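Local coordinates for enoyl-CoA hydratase EchA1 (Mycobacterium marinum, PDB 3QXI), which probably hydrates the double bond of trans-2-enoyl-CoA thioesters to 3-hydroxyacyl-CoA, as enoyl-CoA hydratases do, at residues Arg22-Leu26 against Ala201-Thr205. Numbering follows the deposited sequence.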
ATOM      1  N   ARG B  22      34.540  -0.246   1.627  1.00 32.40           N
ATOM      2  CA  ARG B  22      35.042   1.033   1.129  1.00 32.63           C
ATOM      3  C   ARG B  22      34.573   2.072   2.111  1.00 32.38           C
ATOM      4  O   ARG B  22      33.395   2.431   2.111  1.00 31.49           O
ATOM      5  CB  ARG B  22      34.517   1.373  -0.272  1.00 32.48           C
ATOM      6  CG  ARG B  22      34.765   0.299  -1.295  1.00 34.43           C
ATOM      7  CD  ARG B  22      34.676   0.825  -2.712  1.00 37.35           C
ATOM      8  NE  ARG B  22      34.724  -0.305  -3.635  1.00 39.24           N
ATOM      9  CZ  ARG B  22      34.451  -0.250  -4.935  1.00 40.53           C
ATOM     10  NH1 ARG B  22      34.106   0.897  -5.515  1.00 40.27           N
ATOM     11  NH2 ARG B  22      34.525  -1.362  -5.653  1.00 41.39           N
ATOM     12  N   ASP B  23      35.483   2.537   2.970  1.00 32.60           N
ATOM     13  CA  ASP B  23      35.124   3.517   3.977  1.00 32.49           C
ATOM     14  C   ASP B  23      34.179   2.879   4.987  1.00 31.25           C
ATOM     15  O   ASP B  23      34.562   1.930   5.661  1.00 31.92           O
ATOM     16  CB  ASP B  23      34.439   4.705   3.311  1.00 33.46           C
ATOM     17  CG  ASP B  23      34.971   6.016   3.784  1.00 36.66           C
ATOM     18  OD1 ASP B  23      35.219   6.157   5.014  1.00 39.47           O
ATOM     19  OD2 ASP B  23      35.152   6.894   2.904  1.00 40.38           O
ATOM     20  N   ARG B  24      32.952   3.391   5.094  1.00 29.40           N
ATOM     21  CA  ARG B  24      31.962   2.854   6.048  1.00 27.69           C
ATOM     22  C   ARG B  24      30.871   2.037   5.328  1.00 25.96           C
ATOM     23  O   ARG B  24      29.853   1.688   5.901  1.00 25.82           O
ATOM     24  CB  ARG B  24      31.331   3.974   6.886  1.00 27.33           C
ATOM     25  CG  ARG B  24      32.310   4.946   7.565  1.00 27.98           C
ATOM     26  CD  ARG B  24      31.555   5.929   8.448  1.00 28.50           C
ATOM     27  NE  ARG B  24      30.741   5.212   9.431  1.00 29.67           N
ATOM     28  CZ  ARG B  24      31.194   4.741  10.593  1.00 29.93           C
ATOM     29  NH1 ARG B  24      32.459   4.937  10.941  1.00 31.15           N
ATOM     30  NH2 ARG B  24      30.384   4.065  11.402  1.00 28.92           N
ATOM     31  N   ILE B  25      31.107   1.716   4.072  1.00 24.93           N
ATOM     32  CA  ILE B  25      30.184   0.907   3.316  1.00 23.88           C
ATOM     33  C   ILE B  25      30.735  -0.494   3.130  1.00 24.20           C
ATOM     34  O   ILE B  25      31.895  -0.666   2.749  1.00 25.66           O
ATOM     35  CB  ILE B  25      29.931   1.549   1.931  1.00 23.89           C
ATOM     36  CG1 ILE B  25      29.388   2.974   2.110  1.00 21.85           C
ATOM     37  CG2 ILE B  25      29.012   0.642   1.068  1.00 23.55           C
ATOM     38  CD1 ILE B  25      29.469   3.812   0.858  1.00 22.84           C
ATOM     39  N   LEU B  26      29.908  -1.495   3.384  1.00 23.58           N
ATOM     40  CA  LEU B  26      30.268  -2.865   3.049  1.00 23.54           C
ATOM     41  C   LEU B  26      29.643  -3.289   1.729  1.00 23.39           C
ATOM     42  O   LEU B  26      28.430  -3.192   1.547  1.00 23.51           O
ATOM     43  CB  LEU B  26      29.841  -3.826   4.165  1.00 23.24           C
ATOM     44  CG  LEU B  26      30.508  -5.214   4.182  1.00 23.61           C
ATOM     45  CD1 LEU B  26      31.968  -5.117   4.618  1.00 19.05           C
ATOM     46  CD2 LEU B  26      29.716  -6.200   5.077  1.00 22.53           C
ATOM     47  N   ALA B 201      24.353   5.262  -0.630  1.00 20.50           N
ATOM     48  CA  ALA B 201      24.848   4.832   0.671  1.00 21.71           C
ATOM     49  C   ALA B 201      25.610   5.953   1.400  1.00 23.41           C
ATOM     50  O   ALA B 201      25.511   6.103   2.628  1.00 22.86           O
ATOM     51  CB  ALA B 201      25.718   3.588   0.535  1.00 22.20           C
ATOM     52  N   GLU B 202      26.360   6.747   0.639  1.00 24.90           N
ATOM     53  CA  GLU B 202      27.099   7.847   1.241  1.00 26.53           C
ATOM     54  C   GLU B 202      26.179   8.929   1.844  1.00 25.79           C
ATOM     55  O   GLU B 202      26.478   9.452   2.909  1.00 26.01           O
ATOM     56  CB  GLU B 202      28.194   8.363   0.284  1.00 27.67           C
ATOM     57  CG  GLU B 202      29.487   7.547   0.519  1.00 32.39           C
ATOM     58  CD  GLU B 202      30.514   7.569  -0.600  1.00 39.80           C
ATOM     59  OE1 GLU B 202      30.329   8.271  -1.622  1.00 43.51           O
ATOM     60  OE2 GLU B 202      31.539   6.856  -0.449  1.00 44.38           O
ATOM     61  N   LYS B 203      25.043   9.216   1.199  1.00 25.05           N
ATOM     62  CA  LYS B 203      24.081  10.179   1.743  1.00 24.38           C
ATOM     63  C   LYS B 203      23.574   9.717   3.112  1.00 23.14           C
ATOM     64  O   LYS B 203      23.445  10.500   4.041  1.00 23.14           O
ATOM     65  CB  LYS B 203      22.903  10.393   0.791  1.00 24.20           C
ATOM     66  CG  LYS B 203      23.225  11.270  -0.419  1.00 27.90           C
ATOM     67  CD  LYS B 203      22.356  10.920  -1.636  1.00 31.02           C
ATOM     68  CE  LYS B 203      20.868  11.048  -1.338  1.00 31.89           C
ATOM     69  NZ  LYS B 203      20.585  12.462  -0.951  1.00 35.10           N
ATOM     70  N   ILE B 204      23.319   8.426   3.227  1.00 22.28           N
ATOM     71  CA  ILE B 204      22.772   7.833   4.442  1.00 21.01           C
ATOM     72  C   ILE B 204      23.831   7.755   5.530  1.00 21.65           C
ATOM     73  O   ILE B 204      23.541   8.066   6.686  1.00 21.44           O
ATOM     74  CB  ILE B 204      22.150   6.461   4.164  1.00 20.10           C
ATOM     75  CG1 ILE B 204      20.856   6.629   3.352  1.00 18.54           C
ATOM     76  CG2 ILE B 204      21.860   5.737   5.465  1.00 18.20           C
ATOM     77  CD1 ILE B 204      20.416   5.345   2.684  1.00 17.26           C
ATOM     78  N   THR B 205      25.046   7.361   5.130  1.00 21.43           N
ATOM     79  CA  THR B 205      26.245   7.363   5.963  1.00 21.85           C
ATOM     80  C   THR B 205      26.641   8.738   6.552  1.00 22.10           C
ATOM     81  O   THR B 205      27.272   8.799   7.610  1.00 23.10           O
ATOM     82  CB  THR B 205      27.444   6.755   5.179  1.00 21.77           C
ATOM     83  OG1 THR B 205      27.195   5.365   4.962  1.00 22.73           O
ATOM     84  CG2 THR B 205      28.733   6.870   5.967  1.00 23.25           C
TER
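Thr205 CG2 lies off the edge of the Arg24 guanidinium, near its plane, and touches the aliphatic chain, 3.9 Å from Arg24 CD. A bend at chi3 (56°) turns the head of Arg24 toward the loop before strand 62-67, where NE bonds to Ser61 OG and NH2 to Ala58 O. At the second flat group, Ile25 CD1 stands obliquely off one face of the carboxylate, 3.9 Å from Glu202 OE2. Ile25 CD1 also lies 3.8 Å from both Glu202 CG and Ala201 CB, the two side chains of Ile25 and Glu202 crossing at about a right angle. Ile25 is buried, also touching Ile198 of the same helix and Ile64 of strand 62-67. In Thr205, CG2 stands anti to the backbone N (OG1 at chi1 -67°), which brings the methyl to Arg24 while OG1 bonds to Ala201 O at 3.0 Å, well above the carbonyl plane. Ala201 O also accepts the helical bond from Thr205 N. No hydrogen bond joins the two segments. The type II' turn from Arg22 to Ile25 closes the beta hairpin of strands 17-22 and 25-30, and its packing on the last turn of helix 193-205 is a helix-on-sheet contact within the crotonase fold.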